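Local structure of beta sliding clamp (Bartonella birtlesii LL-WM9, 6PTR) at residues V35-N40 against I124-S129; F154-E159 against I209-V214; L271-Q276 against L321-T326. The protein probably forms a ring-shaped head-to-tail dimer around DNA, tethering DNA polymerase and other partner proteins to the template and making replication processive. All blocks are in the same frame, centred on the assembly; numbering follows the deposited sequence. Where two conformers were deposited one is given.

Interaction 1 (V35-N40 against I124-S129). With EDO (1,2-ethanediol), chain Q.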
ATOM      1  N   VAL C  35     -15.106 -22.272   2.113  1.00 52.30           N
ATOM      2  CA  VAL C  35     -15.679 -23.244   3.043  1.00 37.37           C
ATOM      3  C   VAL C  35     -15.824 -22.557   4.402  1.00 34.90           C
ATOM      4  O   VAL C  35     -14.802 -22.228   5.017  1.00 31.45           O
ATOM      5  CB  VAL C  35     -14.808 -24.500   3.154  1.00 40.54           C
ATOM      6  CG1 VAL C  35     -15.246 -25.349   4.337  1.00 36.56           C
ATOM      7  CG2 VAL C  35     -14.860 -25.301   1.864  1.00 44.56           C
ATOM      8  N   PRO C  36     -17.048 -22.350   4.908  1.00 32.77           N
ATOM      9  CA  PRO C  36     -17.233 -21.399   6.022  1.00 29.98           C
ATOM     10  C   PRO C  36     -16.393 -21.674   7.257  1.00 23.72           C
ATOM     11  O   PRO C  36     -15.828 -20.724   7.813  1.00 25.83           O
ATOM     12  CB  PRO C  36     -18.734 -21.513   6.326  1.00 37.10           C
ATOM     13  CG  PRO C  36     -19.338 -21.898   5.021  1.00 38.90           C
ATOM     14  CD  PRO C  36     -18.336 -22.803   4.350  1.00 36.88           C
ATOM     15  N   ILE C  37     -16.292 -22.932   7.713  1.00 27.77           N
ATOM     16  CA  ILE C  37     -15.523 -23.201   8.932  1.00 22.82           C
ATOM     17  C   ILE C  37     -14.055 -22.805   8.759  1.00 22.72           C
ATOM     18  O   ILE C  37     -13.386 -22.419   9.731  1.00 23.67           O
ATOM     19  CB  ILE C  37     -15.659 -24.689   9.347  1.00 28.87           C
ATOM     20  CG1 ILE C  37     -15.123 -24.900  10.764  1.00 34.79           C
ATOM     21  CG2 ILE C  37     -14.943 -25.609   8.377  1.00 31.61           C
ATOM     22  CD1 ILE C  37     -15.870 -24.106  11.810  1.00 30.15           C
ATOM     23  N   LEU C  38     -13.522 -22.895   7.540  1.00 25.35           N
ATOM     24  CA  LEU C  38     -12.100 -22.609   7.349  1.00 23.50           C
ATOM     25  C   LEU C  38     -11.777 -21.124   7.403  1.00 24.83           C
ATOM     26  O   LEU C  38     -10.592 -20.768   7.424  1.00 25.03           O
ATOM     27  CB  LEU C  38     -11.605 -23.194   6.019  1.00 23.91           C
ATOM     28  CG  LEU C  38     -11.622 -24.717   5.953  1.00 22.80           C
ATOM     29  CD1 LEU C  38     -11.194 -25.176   4.572  1.00 27.34           C
ATOM     30  CD2 LEU C  38     -10.743 -25.343   7.060  1.00 25.76           C
ATOM     31  N   SER C  39     -12.784 -20.257   7.420  1.00 22.28           N
ATOM     32  CA  SER C  39     -12.564 -18.836   7.644  1.00 21.88           C
ATOM     33  C   SER C  39     -12.503 -18.479   9.124  1.00 22.30           C
ATOM     34  O   SER C  39     -12.249 -17.322   9.461  1.00 20.37           O
ATOM     35  CB  SER C  39     -13.655 -18.021   6.945  1.00 25.27           C
ATOM     36  OG  SER C  39     -13.520 -18.154   5.543  1.00 33.77           O
ATOM     37  N   ASN C  40     -12.677 -19.445  10.003  1.00 21.95           N
ATOM     38  CA  ASN C  40     -12.789 -19.175  11.427  1.00 20.95           C
ATOM     39  C   ASN C  40     -11.520 -19.554  12.172  1.00 23.94           C
ATOM     40  O   ASN C  40     -10.753 -20.419  11.738  1.00 23.29           O
ATOM     41  CB  ASN C  40     -13.981 -19.931  12.009  1.00 18.35           C
ATOM     42  CG  ASN C  40     -15.299 -19.277  11.648  1.00 21.27           C
ATOM     43  OD1 ASN C  40     -15.370 -18.452  10.725  1.00 20.08           O
ATOM     44  ND2 ASN C  40     -16.348 -19.631  12.370  1.00 19.94           N
ATOM     45  N   ILE C 124     -16.945 -28.528  17.176  1.00 21.81           N
ATOM     46  CA  ILE C 124     -17.043 -29.852  16.563  1.00 23.80           C
ATOM     47  C   ILE C 124     -16.957 -29.788  15.046  1.00 29.69           C
ATOM     48  O   ILE C 124     -16.589 -30.779  14.414  1.00 28.60           O
ATOM     49  CB  ILE C 124     -18.334 -30.608  16.956  1.00 29.78           C
ATOM     50  CG1 ILE C 124     -19.586 -29.785  16.634  1.00 29.45           C
ATOM     51  CG2 ILE C 124     -18.278 -31.089  18.399  1.00 42.77           C
ATOM     52  CD1 ILE C 124     -20.839 -30.623  16.610  1.00 41.89           C
ATOM     53  N   ASP C 125     -17.313 -28.650  14.442  1.00 25.53           N
ATOM     54  CA  ASP C 125     -17.187 -28.495  12.999  1.00 29.28           C
ATOM     55  C   ASP C 125     -15.747 -28.284  12.563  1.00 26.95           C
ATOM     56  O   ASP C 125     -15.432 -28.490  11.387  1.00 26.91           O
ATOM     57  CB  ASP C 125     -18.006 -27.298  12.499  1.00 27.83           C
ATOM     58  CG  ASP C 125     -19.506 -27.489  12.637  1.00 40.00           C
ATOM     59  OD1 ASP C 125     -19.953 -28.627  12.884  1.00 42.87           O
ATOM     60  OD2 ASP C 125     -20.238 -26.478  12.491  1.00 37.16           O
ATOM     61  N   PHE C 126     -14.878 -27.857  13.474  1.00 25.89           N
ATOM     62  CA  PHE C 126     -13.533 -27.434  13.105  1.00 22.24           C
ATOM     63  C   PHE C 126     -12.645 -28.642  12.827  1.00 26.55           C
ATOM     64  O   PHE C 126     -12.774 -29.677  13.491  1.00 26.01           O
ATOM     65  CB  PHE C 126     -12.925 -26.580  14.209  1.00 20.62           C
ATOM     66  CG  PHE C 126     -11.774 -25.739  13.746  1.00 19.95           C
ATOM     67  CD1 PHE C 126     -12.018 -24.557  13.082  1.00 21.87           C
ATOM     68  CD2 PHE C 126     -10.471 -26.144  13.932  1.00 25.92           C
ATOM     69  CE1 PHE C 126     -10.962 -23.766  12.638  1.00 28.20           C
ATOM     70  CE2 PHE C 126      -9.413 -25.350  13.476  1.00 23.89           C
ATOM     71  CZ  PHE C 126      -9.672 -24.177  12.837  1.00 26.61           C
ATOM     72  N   PRO C 127     -11.759 -28.550  11.834  1.00 25.61           N
ATOM     73  CA  PRO C 127     -10.848 -29.667  11.553  1.00 30.89           C
ATOM     74  C   PRO C 127      -9.945 -29.942  12.743  1.00 32.28           C
ATOM     75  O   PRO C 127      -9.332 -29.035  13.310  1.00 33.36           O
ATOM     76  CB  PRO C 127     -10.039 -29.175  10.342  1.00 31.00           C
ATOM     77  CG  PRO C 127     -10.918 -28.160   9.685  1.00 27.30           C
ATOM     78  CD  PRO C 127     -11.656 -27.481  10.828  1.00 24.24           C
ATOM     79  N   GLU C 128      -9.870 -31.203  13.124  1.00 31.42           N
ATOM     80  CA  GLU C 128      -8.898 -31.645  14.105  1.00 33.12           C
ATOM     81  C   GLU C 128      -8.216 -32.873  13.537  1.00 36.86           C
ATOM     82  O   GLU C 128      -8.881 -33.734  12.956  1.00 34.36           O
ATOM     83  CB  GLU C 128      -9.549 -31.960  15.454  1.00 43.75           C
ATOM     84  CG  GLU C 128      -8.547 -32.434  16.492  1.00 54.27           C
ATOM     85  CD  GLU C 128      -9.054 -32.335  17.915  1.00 63.29           C
ATOM     86  OE1 GLU C 128     -10.265 -32.109  18.119  1.00 65.46           O
ATOM     87  OE2 GLU C 128      -8.223 -32.484  18.837  1.00 66.10           O
ATOM     88  N   SER C 129      -6.897 -32.926  13.667  1.00 38.39           N
ATOM     89  CA  SER C 129      -6.106 -34.054  13.200  1.00 36.72           C
ATOM     90  C   SER C 129      -5.879 -35.061  14.323  1.00 33.28           C
ATOM     91  O   SER C 129      -6.007 -34.749  15.508  1.00 39.01           O
ATOM     92  CB  SER C 129      -4.751 -33.577  12.668  1.00 39.40           C
ATOM     93  OG  SER C 129      -4.906 -32.570  11.689  1.00 45.34           O
TER
HETATM   94  C1  EDO Q 501      -1.774 -30.253   8.631  1.00 52.50           C
HETATM   95  O1  EDO Q 501      -2.430 -31.129   7.706  1.00 53.36           O
HETATM   96  C2  EDO Q 501      -2.708 -29.999   9.806  1.00 64.14           C
HETATM   97  O2  EDO Q 501      -2.431 -30.932  10.858  1.00 72.09           O

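Interaction 2 (F154-E159 against I209-V214)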
ATOM      1  N   PHE C 154      13.611 -16.561  -0.902  1.00 22.99           N
ATOM      2  CA  PHE C 154      13.375 -15.724  -2.074  1.00 25.79           C
ATOM      3  C   PHE C 154      13.430 -16.514  -3.373  1.00 25.07           C
ATOM      4  O   PHE C 154      12.842 -16.077  -4.370  1.00 23.99           O
ATOM      5  CB  PHE C 154      14.403 -14.588  -2.142  1.00 26.80           C
ATOM      6  CG  PHE C 154      15.730 -15.025  -2.683  1.00 26.22           C
ATOM      7  CD1 PHE C 154      16.596 -15.795  -1.905  1.00 23.25           C
ATOM      8  CD2 PHE C 154      16.100 -14.711  -3.987  1.00 23.93           C
ATOM      9  CE1 PHE C 154      17.818 -16.232  -2.405  1.00 22.27           C
ATOM     10  CE2 PHE C 154      17.308 -15.128  -4.485  1.00 22.13           C
ATOM     11  CZ  PHE C 154      18.168 -15.892  -3.717  1.00 25.08           C
ATOM     12  N   ALA C 155      14.129 -17.651  -3.406  1.00 21.59           N
ATOM     13  CA  ALA C 155      14.303 -18.359  -4.677  1.00 20.76           C
ATOM     14  C   ALA C 155      13.194 -19.368  -4.948  1.00 27.65           C
ATOM     15  O   ALA C 155      13.192 -20.000  -6.011  1.00 26.00           O
ATOM     16  CB  ALA C 155      15.664 -19.068  -4.720  1.00 18.88           C
ATOM     17  N   ILE C 156      12.249 -19.532  -4.026  1.00 22.17           N
ATOM     18  CA  ILE C 156      11.198 -20.531  -4.198  1.00 23.90           C
ATOM     19  C   ILE C 156      10.324 -20.176  -5.385  1.00 25.66           C
ATOM     20  O   ILE C 156       9.924 -19.011  -5.571  1.00 26.90           O
ATOM     21  CB  ILE C 156      10.323 -20.639  -2.941  1.00 22.99           C
ATOM     22  CG1 ILE C 156      11.117 -21.102  -1.734  1.00 21.72           C
ATOM     23  CG2 ILE C 156       9.138 -21.566  -3.194  1.00 25.82           C
ATOM     24  CD1 ILE C 156      10.304 -20.915  -0.462  1.00 20.79           C
ATOM     25  N   SER C 157       9.980 -21.197  -6.169  1.00 28.66           N
ATOM     26  CA  SER C 157       9.050 -21.028  -7.269  1.00 29.77           C
ATOM     27  C   SER C 157       7.656 -20.705  -6.759  1.00 33.92           C
ATOM     28  O   SER C 157       7.202 -21.252  -5.748  1.00 31.17           O
ATOM     29  CB  SER C 157       8.992 -22.301  -8.108  1.00 27.97           C
ATOM     30  OG  SER C 157       8.125 -22.134  -9.242  1.00 27.43           O
ATOM     31  N   THR C 158       6.971 -19.823  -7.484  1.00 35.35           N
ATOM     32  CA  THR C 158       5.539 -19.610  -7.317  1.00 39.06           C
ATOM     33  C   THR C 158       4.738 -20.068  -8.537  1.00 37.68           C
ATOM     34  O   THR C 158       3.540 -19.787  -8.617  1.00 39.48           O
ATOM     35  CB  THR C 158       5.255 -18.133  -7.021  1.00 42.84           C
ATOM     36  OG1 THR C 158       5.629 -17.338  -8.154  1.00 38.92           O
ATOM     37  CG2 THR C 158       6.060 -17.684  -5.820  1.00 45.05           C
ATOM     38  N   GLU C 159       5.367 -20.774  -9.481  1.00 33.58           N
ATOM     39  CA  GLU C 159       4.675 -21.204 -10.695  1.00 41.55           C
ATOM     40  C   GLU C 159       3.817 -22.430 -10.417  1.00 38.15           C
ATOM     41  O   GLU C 159       4.308 -23.441  -9.900  1.00 35.83           O
ATOM     42  CB  GLU C 159       5.676 -21.509 -11.807  1.00 44.79           C
ATOM     43  CG  GLU C 159       6.452 -20.295 -12.280  1.00 58.43           C
ATOM     44  CD  GLU C 159       7.421 -20.618 -13.407  1.00 73.70           C
ATOM     45  OE1 GLU C 159       7.061 -21.419 -14.299  1.00 79.33           O
ATOM     46  OE2 GLU C 159       8.553 -20.082 -13.388  1.00 77.72           O
ATOM     47  N   ILE C 209       9.416 -28.615   2.016  1.00 15.55           N
ATOM     48  CA  ILE C 209       8.527 -27.824   2.866  1.00 17.29           C
ATOM     49  C   ILE C 209       7.761 -26.845   1.987  1.00 20.06           C
ATOM     50  O   ILE C 209       8.394 -26.068   1.257  1.00 18.06           O
ATOM     51  CB  ILE C 209       9.325 -27.062   3.927  1.00 21.08           C
ATOM     52  CG1 ILE C 209      10.241 -28.019   4.683  1.00 21.33           C
ATOM     53  CG2 ILE C 209       8.356 -26.262   4.816  1.00 20.63           C
ATOM     54  CD1 ILE C 209      11.343 -27.298   5.501  1.00 21.30           C
ATOM     55  N   PRO C 210       6.427 -26.834   2.012  1.00 18.02           N
ATOM     56  CA  PRO C 210       5.673 -25.948   1.104  1.00 19.51           C
ATOM     57  C   PRO C 210       5.949 -24.466   1.334  1.00 16.80           C
ATOM     58  O   PRO C 210       6.201 -24.019   2.461  1.00 20.47           O
ATOM     59  CB  PRO C 210       4.205 -26.279   1.414  1.00 22.17           C
ATOM     60  CG  PRO C 210       4.258 -27.633   2.078  1.00 20.89           C
ATOM     61  CD  PRO C 210       5.545 -27.682   2.829  1.00 20.15           C
ATOM     62  N   ARG C 211       5.899 -23.721   0.227  1.00 17.40           N
ATOM     63  CA  ARG C 211       6.085 -22.272   0.223  1.00 22.33           C
ATOM     64  C   ARG C 211       5.255 -21.554   1.287  1.00 24.01           C
ATOM     65  O   ARG C 211       5.765 -20.654   1.968  1.00 20.82           O
ATOM     66  CB  ARG C 211       5.742 -21.742  -1.176  1.00 32.38           C
ATOM     67  CG  ARG C 211       5.862 -20.255  -1.342  1.00 43.24           C
ATOM     68  CD  ARG C 211       5.876 -19.875  -2.817  1.00 46.25           C
ATOM     69  NE  ARG C 211       4.795 -20.502  -3.574  1.00 49.13           N
ATOM     70  CZ  ARG C 211       3.596 -19.959  -3.743  1.00 58.08           C
ATOM     71  NH1 ARG C 211       2.674 -20.589  -4.455  1.00 66.51           N
ATOM     72  NH2 ARG C 211       3.316 -18.783  -3.193  1.00 56.78           N
ATOM     73  N   LYS C 212       3.980 -21.933   1.463  1.00 21.39           N
ATOM     74  CA  LYS C 212       3.153 -21.210   2.438  1.00 21.70           C
ATOM     75  C   LYS C 212       3.650 -21.412   3.864  1.00 20.05           C
ATOM     76  O   LYS C 212       3.676 -20.458   4.654  1.00 21.72           O
ATOM     77  CB  LYS C 212       1.680 -21.622   2.342  1.00 22.05           C
ATOM     78  CG  LYS C 212       0.781 -20.912   3.403  1.00 23.31           C
ATOM     79  CD  LYS C 212      -0.686 -21.099   3.087  1.00 28.17           C
ATOM     80  CE  LYS C 212      -1.588 -20.228   3.995  1.00 22.71           C
ATOM     81  NZ  LYS C 212      -3.015 -20.414   3.699  1.00 25.56           N
ATOM     82  N   ALA C 213       4.005 -22.653   4.230  1.00 20.23           N
ATOM     83  CA  ALA C 213       4.558 -22.910   5.555  1.00 20.03           C
ATOM     84  C   ALA C 213       5.836 -22.116   5.758  1.00 22.34           C
ATOM     85  O   ALA C 213       6.042 -21.510   6.825  1.00 19.91           O
ATOM     86  CB  ALA C 213       4.827 -24.409   5.742  1.00 21.25           C
ATOM     87  N   VAL C 214       6.707 -22.094   4.743  1.00 17.70           N
ATOM     88  CA  VAL C 214       7.930 -21.308   4.848  1.00 21.18           C
ATOM     89  C   VAL C 214       7.590 -19.855   5.126  1.00 21.81           C
ATOM     90  O   VAL C 214       8.190 -19.223   5.995  1.00 19.35           O
ATOM     91  CB  VAL C 214       8.785 -21.439   3.576  1.00 21.02           C
ATOM     92  CG1 VAL C 214       9.935 -20.438   3.631  1.00 22.65           C
ATOM     93  CG2 VAL C 214       9.310 -22.869   3.436  1.00 17.98           C
TER

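Interaction 3 (L271-Q276 against L321-T326)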
ATOM      1  N   LEU C 271      34.583 -12.451 -11.500  1.00 21.91           N
ATOM      2  CA  LEU C 271      34.264 -11.028 -11.525  1.00 21.45           C
ATOM      3  C   LEU C 271      33.965 -10.587 -10.100  1.00 25.25           C
ATOM      4  O   LEU C 271      33.134 -11.205  -9.430  1.00 24.56           O
ATOM      5  CB  LEU C 271      33.066 -10.752 -12.437  1.00 20.00           C
ATOM      6  CG  LEU C 271      32.374  -9.386 -12.315  1.00 22.24           C
ATOM      7  CD1 LEU C 271      33.345  -8.268 -12.735  1.00 24.27           C
ATOM      8  CD2 LEU C 271      31.084  -9.308 -13.138  1.00 24.02           C
ATOM      9  N   ILE C 272      34.650  -9.547  -9.630  1.00 22.59           N
ATOM     10  CA  ILE C 272      34.362  -8.947  -8.331  1.00 28.29           C
ATOM     11  C   ILE C 272      33.915  -7.515  -8.559  1.00 27.60           C
ATOM     12  O   ILE C 272      34.590  -6.756  -9.259  1.00 27.60           O
ATOM     13  CB  ILE C 272      35.567  -8.952  -7.381  1.00 30.60           C
ATOM     14  CG1 ILE C 272      36.220 -10.333  -7.296  1.00 31.82           C
ATOM     15  CG2 ILE C 272      35.102  -8.484  -6.010  1.00 30.50           C
ATOM     16  CD1 ILE C 272      37.513 -10.336  -6.470  1.00 37.36           C
ATOM     17  N   VAL C 273      32.796  -7.140  -7.946  1.00 27.62           N
ATOM     18  CA  VAL C 273      32.293  -5.782  -8.050  1.00 27.20           C
ATOM     19  C   VAL C 273      31.923  -5.307  -6.654  1.00 26.72           C
ATOM     20  O   VAL C 273      31.664  -6.102  -5.750  1.00 26.00           O
ATOM     21  CB  VAL C 273      31.075  -5.672  -9.002  1.00 27.18           C
ATOM     22  CG1 VAL C 273      31.462  -6.043 -10.431  1.00 29.02           C
ATOM     23  CG2 VAL C 273      29.944  -6.554  -8.521  1.00 24.01           C
ATOM     24  N   ASN C 274      31.906  -3.992  -6.490  1.00 25.20           N
ATOM     25  CA  ASN C 274      31.322  -3.404  -5.297  1.00 30.15           C
ATOM     26  C   ASN C 274      29.830  -3.663  -5.322  1.00 27.99           C
ATOM     27  O   ASN C 274      29.136  -3.246  -6.257  1.00 27.67           O
ATOM     28  CB  ASN C 274      31.599  -1.908  -5.237  1.00 27.70           C
ATOM     29  CG  ASN C 274      30.983  -1.254  -4.023  1.00 32.52           C
ATOM     30  OD1 ASN C 274      29.771  -1.084  -3.938  1.00 28.50           O
ATOM     31  ND2 ASN C 274      31.821  -0.871  -3.077  1.00 33.35           N
ATOM     32  N   ARG C 275      29.332  -4.341  -4.292  1.00 26.70           N
ATOM     33  CA  ARG C 275      27.959  -4.831  -4.350  1.00 28.11           C
ATOM     34  C   ARG C 275      26.959  -3.685  -4.453  1.00 26.20           C
ATOM     35  O   ARG C 275      25.996  -3.763  -5.225  1.00 22.64           O
ATOM     36  CB  ARG C 275      27.656  -5.692  -3.123  1.00 29.75           C
ATOM     37  CG  ARG C 275      26.274  -6.298  -3.146  1.00 28.15           C
ATOM     38  CD  ARG C 275      26.110  -7.293  -2.053  1.00 31.20           C
ATOM     39  NE  ARG C 275      26.254  -6.642  -0.771  1.00 32.76           N
ATOM     40  CZ  ARG C 275      25.255  -6.084  -0.100  1.00 44.65           C
ATOM     41  NH1 ARG C 275      24.018  -6.117  -0.583  1.00 40.44           N
ATOM     42  NH2 ARG C 275      25.492  -5.501   1.069  1.00 51.66           N
ATOM     43  N   GLN C 276      27.164  -2.628  -3.672  1.00 25.81           N
ATOM     44  CA  GLN C 276      26.226  -1.515  -3.645  0.51 27.28           C
ATOM     45  C   GLN C 276      26.251  -0.744  -4.961  1.00 27.42           C
ATOM     46  O   GLN C 276      25.207  -0.348  -5.492  1.00 26.11           O
ATOM     47  CB  GLN C 276      26.575  -0.612  -2.455  0.51 30.81           C
ATOM     48  CG  GLN C 276      26.471  -1.290  -1.071  0.51 35.74           C
ATOM     49  CD  GLN C 276      27.631  -2.255  -0.690  0.51 37.98           C
ATOM     50  OE1 GLN C 276      28.696  -2.301  -1.327  0.51 26.22           O
ATOM     51  NE2 GLN C 276      27.407  -3.027   0.371  0.51 36.88           N
ATOM     52  N   LEU C 321      30.832   0.540 -14.384  1.00 24.47           N
ATOM     53  CA  LEU C 321      31.403   0.428 -13.050  1.00 29.14           C
ATOM     54  C   LEU C 321      32.818  -0.103 -13.152  1.00 33.01           C
ATOM     55  O   LEU C 321      33.141  -0.871 -14.064  1.00 28.57           O
ATOM     56  CB  LEU C 321      30.617  -0.532 -12.153  1.00 33.25           C
ATOM     57  CG  LEU C 321      29.123  -0.362 -12.023  1.00 50.14           C
ATOM     58  CD1 LEU C 321      28.537  -1.701 -11.668  1.00 55.02           C
ATOM     59  CD2 LEU C 321      28.861   0.661 -10.932  1.00 57.82           C
ATOM     60  N   ALA C 322      33.649   0.296 -12.191  1.00 30.43           N
ATOM     61  CA  ALA C 322      34.908  -0.389 -11.975  1.00 31.36           C
ATOM     62  C   ALA C 322      34.636  -1.826 -11.548  1.00 31.22           C
ATOM     63  O   ALA C 322      33.621  -2.132 -10.916  1.00 31.38           O
ATOM     64  CB  ALA C 322      35.741   0.339 -10.919  1.00 36.80           C
ATOM     65  N   ALA C 323      35.530  -2.720 -11.942  1.00 30.57           N
ATOM     66  CA  ALA C 323      35.398  -4.117 -11.568  1.00 32.51           C
ATOM     67  C   ALA C 323      36.792  -4.699 -11.466  1.00 33.99           C
ATOM     68  O   ALA C 323      37.742  -4.186 -12.055  1.00 34.11           O
ATOM     69  CB  ALA C 323      34.561  -4.901 -12.580  1.00 34.24           C
ATOM     70  N   THR C 324      36.912  -5.768 -10.695  1.00 28.94           N
ATOM     71  CA  THR C 324      38.120  -6.577 -10.705  1.00 33.55           C
ATOM     72  C   THR C 324      37.842  -7.770 -11.611  1.00 34.65           C
ATOM     73  O   THR C 324      36.960  -8.588 -11.328  1.00 34.30           O
ATOM     74  CB  THR C 324      38.505  -6.991  -9.292  1.00 38.12           C
ATOM     75  OG1 THR C 324      38.766  -5.806  -8.528  1.00 38.88           O
ATOM     76  CG2 THR C 324      39.739  -7.855  -9.314  1.00 43.94           C
ATOM     77  N   TYR C 325      38.561  -7.840 -12.720  1.00 28.66           N
ATOM     78  CA  TYR C 325      38.316  -8.872 -13.722  1.00 29.26           C
ATOM     79  C   TYR C 325      39.532  -8.915 -14.622  1.00 38.36           C
ATOM     80  O   TYR C 325      39.912  -7.888 -15.193  1.00 40.49           O
ATOM     81  CB  TYR C 325      37.068  -8.575 -14.526  1.00 31.75           C
ATOM     82  CG  TYR C 325      36.678  -9.659 -15.502  1.00 32.30           C
ATOM     83  CD1 TYR C 325      35.888 -10.724 -15.094  1.00 32.02           C
ATOM     84  CD2 TYR C 325      37.067  -9.596 -16.844  1.00 35.18           C
ATOM     85  CE1 TYR C 325      35.517 -11.715 -15.975  1.00 27.67           C
ATOM     86  CE2 TYR C 325      36.691 -10.587 -17.738  1.00 31.17           C
ATOM     87  CZ  TYR C 325      35.912 -11.636 -17.295  1.00 32.11           C
ATOM     88  OH  TYR C 325      35.514 -12.625 -18.159  1.00 37.31           O
ATOM     89  N   THR C 326      40.145 -10.093 -14.733  1.00 36.58           N
ATOM     90  CA  THR C 326      41.362 -10.259 -15.510  1.00 39.52           C
ATOM     91  C   THR C 326      41.245 -11.379 -16.538  1.00 39.67           C
ATOM     92  O   THR C 326      42.265 -11.795 -17.095  1.00 47.72           O
ATOM     93  CB  THR C 326      42.559 -10.515 -14.575  1.00 42.55           C
ATOM     94  OG1 THR C 326      42.332 -11.697 -13.798  1.00 41.68           O
ATOM     95  CG2 THR C 326      42.762  -9.346 -13.625  1.00 40.06           C
TER
HETATM   96  O   HOH W   1      32.851  -2.131  -8.274  1.00 40.17           O

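Interaction 1 (V35-N40 against I124-S129)
The phenyl ring of F126 takes the backbone carbonyl of N40 at its edge: N40 O lies 3.5 Å from F126 CE1, near the ring plane, where the slightly positive ring hydrogens face the oxygen. One face of the same ring carries P127 CD, 3.4 Å above the plane and displaced toward the rim, the ring of the next residue in the chain packing back on the phenyl group. I37 comes in obliquely, with CG1 3.9 Å from F126 CD1. That branch stands anti to the backbone N (chi1 -168°), which places CG1 3.7 Å from D125 O, beside the F126 backbone; beyond it, I37 CD1 rests 3.9 Å from D125 CB, touching the aliphatic part of the acid and not its carboxylate. L38 adds CD2, 3.9 Å from P127 CG. The branched apolar residues thus suit the inner side of the 3-10 turn 36-39, while N40 turns its amide to T76 through ND2. T55 and T76 of strands 49-55 and 71-78 also touch the F126 side chain. The contact is loop-to-loop hydrophobic packing in the N-terminal domain of a beta sliding clamp, joining the loop before strand 40-46 to the connection between strands 114-119 and 136-141.

Interaction 2 (F154-E159 against I209-V214)
In the central domain of the clamp, I156, S157 and T158, in the loop after helix 142-152, pack against the first turn of helix 211-221, where R211 and V214 project from the same side. Helices of this family line the inner wall of the ring, facing the DNA channel. P210 ends strand 207-210 and is the N-cap residue; its restricted phi suits this strand-to-helix junction, and its carbonyl O accepts from V214 N at 3.0 Å, closing the first helical turn. S157 fixes the loop: its OG takes the backbone N of E159 at 3.1 Å, an ST turn with an N-H...O angle of 161°. I156, buried and apolar, packs between V214 and R211. Its CD1 meets V214 CG1 tip to tip at 4.1 Å, and I168 of strand 167-173 touches both side chains. The other branch of I156, CG2, lies 3.7 Å from R211 CD and near the plane of the guanidinium, at its edge. R211 suits this exposed edge of the contact: its methylenes pack on I156 while the guanidinium, carried by a chain bent at chi3 (49°), has NH1 held by N166 OD1. T158 offers an apolar methyl to the guanidinium face: its side chain crosses that of R211 at about a right angle, and CG2 sits 3.6 Å above the plane, displaced from the centre of the group.

Interaction 3 (L271-Q276 against L321-T326)
Two backbone hydrogen bonds pair I272 with T324: I272 N gives to T324 O at 3.0 Å and T324 N gives to I272 O at 2.9 Å. Both are nearly straight (174° and 168°), and each donor lies in the plane of the carbonyl it meets, as expected of an antiparallel hydrogen-bonded pair. A water continues the link where the chains diverge, accepting from N274 N at 2.7 Å and donating to A322 O. Apolar packing gathers on one face of the bridge. L271 CD1 reaches A323 CB at 3.6 Å, V273 CG1 comes to the same methyl at 3.9 Å, and L271 CB lies 3.9 Å from Y325 CD1, oblique to the ring. The small alanine lets two larger side chains converge on it, and Y325 sends its hydroxyl on to E328 O. I272 and T324 lie on the other face, their CB atoms 4.0 Å apart, with beta-branched residues well suited to extended backbone. N274 is the N-cap of helix 275-285, its OD1 accepting from D277 N. A single antiparallel bridge thus joins strand 269-274, outermost in its sheet within this chain, to the chain leaving strand 315-322 of another sheet, within the C-terminal clamp domain.

The three contacts follow one another along the chain, one in each of the three clamp domains. Interaction 1 and interaction 2 have centres about 25 Å apart and nearest atoms about 8 Å apart; K212 of interaction 2 spans toward the N-terminal domain by salt bridges to E30 and D56. Interactions 2 and 3 are about 32 Å apart between centres but share one eight-stranded sheet: strand 207-210 is outermost at one side and strand 269-274 at the other. Interactions 1 and 3 lie on opposite sides of the chain's centre, about 55 Å between centres. Near interaction 1, S129 OG and K237 NZ bind a 1,2-ethanediol molecule, probably from the crystallisation liquor; the clamp was crystallised with the antibiotic griselimycin.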